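Local coordinates for protein RNA-directed RNA polymerase (Infectious pancreatic necrosis virus, PDB 3ZED) that catalyses RNA-directed RNA synthesis from ribonucleoside triphosphates and probably occurs both free and covalently attached to the viral genomic RNA, at residues L393-W398 and K496-T501; T397-D402 and F515-E520; V69-D74 and V93-G98. All blocks are in the same frame, centred on the assembly; numbering follows the deposited sequence.

How the contacts relate
Contacts 1 and 2 are neighbours in the palm, inside the RdRp catalytic region, their centres 9 Å apart, and share Thr397 and Trp398. In contact 1 the hairpin end of strands 389-394 and 397-403 meets a loop; in contact 2 strand 397-403 goes on to pair with strand 515-521. A probable hydrogen bond of 2.9 Å from Asn498 ND2 to Tyr399 OH joins the two. The side chain of Phe515 is about 9 Å from a bound potassium ion, too far for coordination. Contact 3 lies on the opposite side of the chain's centre, its centre 52 Å from that of contact 2 and 59 Å from that of contact 1. There Ser94 adjoins Tyr251 of the predicted GTP-binding segment.

Contact 1 (L393-W398 and K496-T501); sequences LQDNTW and KPNPMT
Gln394 lays a face of its terminal amide against the Pro499 ring, with Gln394 OE1 3.5 Å from Pro499 CD. It stands at the base of a tight beta hairpin, in which Asp395 and Asn396, both with positive phi, join strands 389-394 and 397-403 of the palm sheet. The first torsion sets CG of Gln394 between the backbone N and the carbonyl carbon (chi1 79°); the chain then runs extended, and NE2 reaches Lys496 O at 3.0 Å. That bond is nearly straight and the oxygen lies close to the Gln394 amide plane, although the donor is tilted from the plane of the Lys496 carbonyl. OE1 takes a weak bond from Trp491 NE1, and the two bonds together favour one orientation of this buried amide.

At the hairpin tip, Asp395 OD2 accepts from Asn498 ND2 at 3.0 Å through its anti lone pair. Carboxylate and amide are only 17° from coplanar, while the Gln394 amide is turned steeply against that of Asn498. The same ND2 also bonds to Tyr399 OH. The other end of the Asn498 amide serves its own loop: OD1 takes Met500 N in an Asx turn, inside a type I turn leading into helix 502-505. Asn498 O accepts twice from Thr501, from its N and from OG1, the latter at 2.7 Å in the carbonyl plane.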
# COMPACT_ATOMS: atom_id res chain seq x y z
N LEU B 393 -2.17 -3.21 23.09
CA LEU B 393 -2.72 -2.74 24.36
C LEU B 393 -2.39 -3.81 25.40
O LEU B 393 -2.93 -4.91 25.34
CB LEU B 393 -4.24 -2.50 24.25
CG LEU B 393 -4.97 -1.78 25.41
CD1 LEU B 393 -6.40 -1.48 25.03
CD2 LEU B 393 -5.05 -2.63 26.68
N GLN B 394 -1.48 -3.51 26.33
CA GLN B 394 -1.13 -4.38 27.45
C GLN B 394 -0.57 -3.54 28.59
O GLN B 394 0.01 -2.48 28.33
CB GLN B 394 -0.18 -5.53 27.07
CG GLN B 394 1.30 -5.20 26.91
CD GLN B 394 2.05 -6.44 26.55
OE1 GLN B 394 2.22 -6.76 25.38
NE2 GLN B 394 2.49 -7.21 27.55
N ASP B 395 -0.79 -3.99 29.85
CA ASP B 395 -0.34 -3.37 31.09
C ASP B 395 -0.76 -1.88 31.18
O ASP B 395 0.07 -0.99 31.45
CB ASP B 395 1.19 -3.53 31.25
CG ASP B 395 1.68 -4.96 31.18
OD1 ASP B 395 1.11 -5.82 31.89
OD2 ASP B 395 2.62 -5.23 30.41
N ASN B 396 -2.07 -1.61 30.92
CA ASN B 396 -2.68 -0.28 30.94
C ASN B 396 -1.87 0.72 30.07
O ASN B 396 -1.75 1.91 30.42
CB ASN B 396 -2.85 0.23 32.39
CG ASN B 396 -3.77 1.42 32.51
OD1 ASN B 396 -4.76 1.55 31.79
ND2 ASN B 396 -3.42 2.35 33.39
N THR B 397 -1.30 0.23 28.96
CA THR B 397 -0.48 1.04 28.06
C THR B 397 -0.81 0.72 26.60
O THR B 397 -1.04 -0.43 26.25
CB THR B 397 1.04 0.82 28.37
OG1 THR B 397 1.28 0.82 29.78
CG2 THR B 397 1.94 1.86 27.71
N TRP B 398 -0.80 1.75 25.75
CA TRP B 398 -1.02 1.65 24.31
C TRP B 398 0.34 1.80 23.61
O TRP B 398 1.07 2.79 23.83
CB TRP B 398 -2.02 2.72 23.83
CG TRP B 398 -2.22 2.76 22.34
CD1 TRP B 398 -1.59 3.57 21.45
CD2 TRP B 398 -3.15 1.96 21.57
NE1 TRP B 398 -2.08 3.35 20.17
CE2 TRP B 398 -3.04 2.37 20.22
CE3 TRP B 398 -4.08 0.96 21.90
CZ2 TRP B 398 -3.84 1.83 19.21
CZ3 TRP B 398 -4.84 0.39 20.88
CH2 TRP B 398 -4.73 0.83 19.56
N LYS B 496 3.45 -12.99 25.34
CA LYS B 496 3.12 -11.57 25.22
C LYS B 496 4.07 -10.67 26.08
O LYS B 496 3.59 -9.91 26.93
CB LYS B 496 1.63 -11.30 25.52
CG LYS B 496 0.67 -12.02 24.56
CD LYS B 496 -0.78 -11.68 24.78
CE LYS B 496 -1.46 -12.53 25.81
NZ LYS B 496 -2.87 -12.10 26.03
N PRO B 497 5.42 -10.72 25.85
CA PRO B 497 6.31 -9.82 26.62
C PRO B 497 6.01 -8.35 26.30
O PRO B 497 5.66 -8.02 25.16
CB PRO B 497 7.72 -10.20 26.13
CG PRO B 497 7.50 -10.79 24.77
CD PRO B 497 6.19 -11.51 24.87
N ASN B 498 6.11 -7.49 27.32
CA ASN B 498 5.85 -6.07 27.17
C ASN B 498 6.74 -5.47 26.06
O ASN B 498 7.93 -5.74 26.05
CB ASN B 498 6.05 -5.34 28.50
CG ASN B 498 5.70 -3.88 28.43
OD1 ASN B 498 6.47 -3.07 27.90
ND2 ASN B 498 4.51 -3.53 28.88
N PRO B 499 6.17 -4.67 25.13
CA PRO B 499 6.99 -4.10 24.04
C PRO B 499 8.25 -3.33 24.46
O PRO B 499 9.15 -3.20 23.63
CB PRO B 499 5.99 -3.20 23.31
CG PRO B 499 4.69 -3.88 23.50
CD PRO B 499 4.75 -4.31 24.95
N MET B 500 8.35 -2.85 25.73
CA MET B 500 9.52 -2.08 26.19
C MET B 500 10.66 -2.95 26.75
O MET B 500 11.69 -2.41 27.15
CB MET B 500 9.13 -1.05 27.26
CG MET B 500 8.16 0.04 26.81
SD MET B 500 8.43 0.79 25.17
CE MET B 500 10.03 1.53 25.35
N THR B 501 10.46 -4.27 26.82
CA THR B 501 11.42 -5.20 27.38
C THR B 501 12.35 -5.78 26.30
O THR B 501 12.01 -5.76 25.12
CB THR B 501 10.68 -6.34 28.12
OG1 THR B 501 9.95 -7.13 27.17
CG2 THR B 501 9.74 -5.82 29.20

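Contact 2 (T397-D402 and F515-E520); sequences TWYSID and FKIERE
Ile401 and Ile517 lie side by side at the apolar centre, pointing the same way, with CG1 of each 3.8 Å from the other. The CG2 branch of Ile401 turns instead to Phe515, 4.1 Å from its CB. Further along this face, Ile517 CG2 comes to the edge of the Tyr399 ring. Glu520 runs alongside that ring: with CG opposite its own backbone N (chi1 179°) and the chain extended, its CG sits 3.6 Å from Tyr399 CE1 while also touching the methyl of Thr397.

Beneath these side chains the two strands pair antiparallel, with a classic beta bulge. Glu518 and Arg519 both face Ser400, whose carbonyl oxygen receives two N-H groups: Glu518 N at 2.8 Å, almost in line with the C=O bond, and Arg519 N at 3.3 Å, on a lone pair in the carbonyl plane. Ser400 N returns a bond to Arg519 O. Past the bulge, Asp402 and Lys516 exchange N-H...O bonds in both directions.

The other face is more polar. Ser400 CB packs 3.7 Å from Arg519 CB, and the guanidinium continues away to a salt bridge with Glu579. Asp402 crosses Glu518 at about a right angle, Asp402 OD2 being 3.5 Å from Glu518 CG; the two carboxylates come within 4.2 Å, Asp402 OD2 to Glu518 OE2, unbonded. Asp402 OD1 accepts from Asn389 ND2, in the Ala-Asp-Asn sequence that probably stands in for Gly-Asp-Asp, as in other birnavirus polymerases, whereas the Glu518 carboxylate pairs weakly with Lys516 NZ.

Within this chain, strand 515-521 is an outermost strand of the four-stranded antiparallel sheet of the palm, with strand 389-394 on the far side of 397-403. Helix 502-505 closes over the isoleucine face through Phe504 and Met505, and strand 556-560 meets Trp398 and Arg519.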
# COMPACT_ATOMS: atom_id res chain seq x y z
N THR B 397 -1.30 0.23 28.96
CA THR B 397 -0.48 1.04 28.06
C THR B 397 -0.81 0.72 26.60
O THR B 397 -1.04 -0.43 26.25
CB THR B 397 1.04 0.82 28.37
OG1 THR B 397 1.28 0.82 29.78
CG2 THR B 397 1.94 1.86 27.71
N TRP B 398 -0.80 1.75 25.75
CA TRP B 398 -1.02 1.65 24.31
C TRP B 398 0.34 1.80 23.61
O TRP B 398 1.07 2.79 23.83
CB TRP B 398 -2.02 2.72 23.83
CG TRP B 398 -2.22 2.76 22.34
CD1 TRP B 398 -1.59 3.57 21.45
CD2 TRP B 398 -3.15 1.96 21.57
NE1 TRP B 398 -2.08 3.35 20.17
CE2 TRP B 398 -3.04 2.37 20.22
CE3 TRP B 398 -4.08 0.96 21.90
CZ2 TRP B 398 -3.84 1.83 19.21
CZ3 TRP B 398 -4.84 0.39 20.88
CH2 TRP B 398 -4.73 0.83 19.56
N TYR B 399 0.69 0.80 22.79
CA TYR B 399 1.95 0.80 22.05
C TYR B 399 1.71 0.82 20.56
O TYR B 399 0.93 0.03 20.04
CB TYR B 399 2.83 -0.41 22.40
CG TYR B 399 3.17 -0.52 23.86
CD1 TYR B 399 4.29 0.12 24.39
CD2 TYR B 399 2.39 -1.28 24.72
CE1 TYR B 399 4.62 -0.00 25.74
CE2 TYR B 399 2.70 -1.41 26.07
CZ TYR B 399 3.82 -0.77 26.58
OH TYR B 399 4.12 -0.87 27.92
N SER B 400 2.40 1.70 19.88
CA SER B 400 2.41 1.77 18.43
C SER B 400 3.77 1.26 17.99
O SER B 400 4.79 1.84 18.37
CB SER B 400 2.16 3.20 17.96
OG SER B 400 2.18 3.25 16.54
N ILE B 401 3.78 0.11 17.29
CA ILE B 401 5.00 -0.53 16.82
C ILE B 401 4.97 -0.53 15.29
O ILE B 401 4.00 -0.98 14.69
CB ILE B 401 5.17 -1.98 17.41
CG1 ILE B 401 5.21 -1.96 18.95
CG2 ILE B 401 6.40 -2.71 16.83
CD1 ILE B 401 4.11 -2.70 19.55
N ASP B 402 6.04 -0.01 14.68
CA ASP B 402 6.14 -0.00 13.22
C ASP B 402 7.31 -0.82 12.79
O ASP B 402 8.38 -0.71 13.40
CB ASP B 402 6.31 1.42 12.67
CG ASP B 402 5.08 2.30 12.74
OD1 ASP B 402 3.98 1.77 13.04
OD2 ASP B 402 5.20 3.51 12.49
N PHE B 515 11.94 -3.71 13.73
CA PHE B 515 10.78 -2.90 14.12
C PHE B 515 11.18 -1.98 15.23
O PHE B 515 12.20 -2.20 15.89
CB PHE B 515 9.59 -3.80 14.57
CG PHE B 515 9.91 -4.83 15.64
CD1 PHE B 515 10.07 -4.44 16.97
CD2 PHE B 515 10.03 -6.17 15.33
CE1 PHE B 515 10.40 -5.39 17.95
CE2 PHE B 515 10.32 -7.12 16.31
CZ PHE B 515 10.50 -6.73 17.62
N LYS B 516 10.36 -0.96 15.48
CA LYS B 516 10.62 -0.07 16.61
C LYS B 516 9.33 0.41 17.21
O LYS B 516 8.30 0.50 16.54
CB LYS B 516 11.57 1.11 16.31
CG LYS B 516 11.38 1.90 15.03
CD LYS B 516 12.52 2.93 14.91
CE LYS B 516 12.75 3.41 13.50
NZ LYS B 516 12.21 4.78 13.27
N ILE B 517 9.39 0.65 18.52
CA ILE B 517 8.28 1.18 19.29
C ILE B 517 8.28 2.66 18.99
O ILE B 517 9.24 3.37 19.32
CB ILE B 517 8.39 0.83 20.81
CG1 ILE B 517 8.06 -0.65 21.08
CG2 ILE B 517 7.44 1.71 21.62
CD1 ILE B 517 9.04 -1.66 20.68
N GLU B 518 7.23 3.11 18.30
CA GLU B 518 7.07 4.49 17.84
C GLU B 518 6.33 5.36 18.83
O GLU B 518 6.51 6.59 18.82
CB GLU B 518 6.33 4.51 16.49
CG GLU B 518 7.14 3.93 15.34
CD GLU B 518 8.41 4.66 14.91
OE1 GLU B 518 8.71 5.74 15.48
OE2 GLU B 518 9.08 4.17 13.98
N ARG B 519 5.50 4.74 19.68
CA ARG B 519 4.70 5.47 20.66
C ARG B 519 4.35 4.59 21.82
O ARG B 519 4.04 3.41 21.65
CB ARG B 519 3.41 5.98 19.99
CG ARG B 519 2.65 7.00 20.81
CD ARG B 519 1.75 7.83 19.92
NE ARG B 519 2.49 8.60 18.93
CZ ARG B 519 2.10 9.78 18.48
NH1 ARG B 519 1.00 10.34 18.94
NH2 ARG B 519 2.82 10.42 17.57
N GLU B 520 4.38 5.17 23.01
CA GLU B 520 4.01 4.55 24.25
C GLU B 520 3.08 5.52 24.96
O GLU B 520 3.46 6.65 25.28
CB GLU B 520 5.25 4.20 25.09
CG GLU B 520 4.92 3.55 26.42
CD GLU B 520 6.08 3.37 27.38
OE1 GLU B 520 6.94 4.28 27.45
OE2 GLU B 520 6.09 2.35 28.10

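Contact 3 (V69-D74 and V93-G98); sequences VELETD and VSVPEG
Val69 and Val95 exchange backbone hydrogen bonds in both directions, Val69 N to Val95 O at 2.8 Å and Val95 N to Val69 O at 3.0 Å. Leu71 and Val93 do the same, and between the two pairs Ser94 CA brings its hydrogen to Val69 O.

Apolar contacts gather on the face carrying Val69, Leu71, Val93 and Val95. Leu71 crosses Val95 at about a right angle, Leu71 CD1 to Val95 CG2 3.5 Å; Val95 holds this methyl between its own backbone N and carbonyl carbon, which puts it against the leucine. Leu71 CB rests 3.9 Å from Val93 CG1. The strands are neighbours in a small antiparallel sheet, with 65-72 in the middle and 92-98 and 101-102 on either side; helix 260-278 packs on Val93 and Val95.

Van der Waals packing continues at Pro96, the centre of an inverse gamma turn, where the chain swings round a corner and brings Glu97 CB and Gly98 N against Val69 CG2, the latter pair 3.6 Å apart.

The polar groups find partners beyond the strand pair. Thr73 OG1 comes within 3.6 Å of Val93 N without bonding to it; its hydrogen bond is with Lys90 O. Glu70 OE2 bonds to Thr92 OG1. Ser94 N bonds to Glu262 OE2, while Ser94 O accepts from the hydroxyl of Tyr251, a residue of the predicted GTP-binding site.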
# COMPACT_ATOMS: atom_id res chain seq x y z
N VAL B 69 8.73 -1.16 -32.07
CA VAL B 69 8.17 -1.41 -33.40
C VAL B 69 6.72 -0.99 -33.38
O VAL B 69 5.95 -1.46 -32.54
CB VAL B 69 8.34 -2.89 -33.82
CG1 VAL B 69 7.57 -3.19 -35.11
CG2 VAL B 69 9.81 -3.27 -33.97
N GLU B 70 6.34 -0.09 -34.28
CA GLU B 70 4.96 0.38 -34.41
C GLU B 70 4.11 -0.67 -35.18
O GLU B 70 4.22 -0.77 -36.40
CB GLU B 70 4.94 1.77 -35.09
CG GLU B 70 3.60 2.48 -35.07
CD GLU B 70 3.60 3.84 -34.40
OE1 GLU B 70 4.23 4.78 -34.94
OE2 GLU B 70 2.94 3.98 -33.35
N LEU B 71 3.32 -1.48 -34.44
CA LEU B 71 2.43 -2.52 -34.96
C LEU B 71 0.98 -2.05 -34.97
O LEU B 71 0.62 -1.17 -34.20
CB LEU B 71 2.52 -3.81 -34.12
CG LEU B 71 3.81 -4.63 -34.11
CD1 LEU B 71 3.59 -5.93 -33.37
CD2 LEU B 71 4.27 -4.98 -35.50
N GLU B 72 0.15 -2.67 -35.81
CA GLU B 72 -1.28 -2.39 -35.89
C GLU B 72 -1.97 -3.07 -34.70
O GLU B 72 -1.81 -4.28 -34.52
CB GLU B 72 -1.82 -2.90 -37.25
CG GLU B 72 -3.26 -2.52 -37.54
CD GLU B 72 -3.89 -3.20 -38.75
OE1 GLU B 72 -3.55 -4.38 -39.03
OE2 GLU B 72 -4.75 -2.57 -39.39
N THR B 73 -2.68 -2.29 -33.86
CA THR B 73 -3.39 -2.80 -32.66
C THR B 73 -4.36 -3.93 -33.04
O THR B 73 -4.46 -4.91 -32.29
CB THR B 73 -4.09 -1.67 -31.92
OG1 THR B 73 -3.19 -0.57 -31.80
CG2 THR B 73 -4.55 -2.07 -30.53
N ASP B 74 -5.02 -3.83 -34.23
CA ASP B 74 -5.92 -4.85 -34.78
C ASP B 74 -5.20 -6.18 -34.97
O ASP B 74 -5.80 -7.23 -34.75
CB ASP B 74 -6.52 -4.39 -36.12
CG ASP B 74 -7.37 -3.13 -36.07
OD1 ASP B 74 -7.77 -2.73 -34.95
OD2 ASP B 74 -7.66 -2.56 -37.14
N VAL B 93 0.33 0.20 -31.86
CA VAL B 93 0.91 -0.23 -30.59
C VAL B 93 2.45 -0.34 -30.76
O VAL B 93 2.92 -0.94 -31.74
CB VAL B 93 0.23 -1.54 -30.07
CG1 VAL B 93 0.51 -2.76 -30.95
CG2 VAL B 93 0.58 -1.82 -28.62
N SER B 94 3.23 0.28 -29.86
CA SER B 94 4.69 0.23 -29.92
C SER B 94 5.20 -0.89 -29.01
O SER B 94 4.95 -0.86 -27.81
CB SER B 94 5.30 1.58 -29.54
OG SER B 94 4.85 2.00 -28.26
N VAL B 95 5.83 -1.92 -29.59
CA VAL B 95 6.27 -3.10 -28.84
C VAL B 95 7.79 -3.35 -28.98
O VAL B 95 8.35 -3.12 -30.06
CB VAL B 95 5.45 -4.36 -29.21
CG1 VAL B 95 3.99 -4.22 -28.79
CG2 VAL B 95 5.55 -4.68 -30.69
N PRO B 96 8.48 -3.82 -27.91
CA PRO B 96 9.93 -4.08 -28.01
C PRO B 96 10.20 -5.37 -28.80
O PRO B 96 10.32 -6.44 -28.21
CB PRO B 96 10.39 -4.18 -26.54
CG PRO B 96 9.16 -3.96 -25.69
CD PRO B 96 7.97 -4.15 -26.55
N GLU B 97 10.27 -5.25 -30.13
CA GLU B 97 10.46 -6.36 -31.06
C GLU B 97 11.65 -6.19 -32.02
O GLU B 97 11.98 -7.13 -32.74
CB GLU B 97 9.19 -6.54 -31.91
CG GLU B 97 8.25 -7.63 -31.43
CD GLU B 97 7.00 -7.81 -32.27
OE1 GLU B 97 7.09 -7.74 -33.52
OE2 GLU B 97 5.92 -8.05 -31.68
N GLY B 98 12.25 -4.99 -32.04
CA GLY B 98 13.35 -4.63 -32.92
C GLY B 98 14.59 -5.50 -32.87
O GLY B 98 14.84 -6.17 -31.86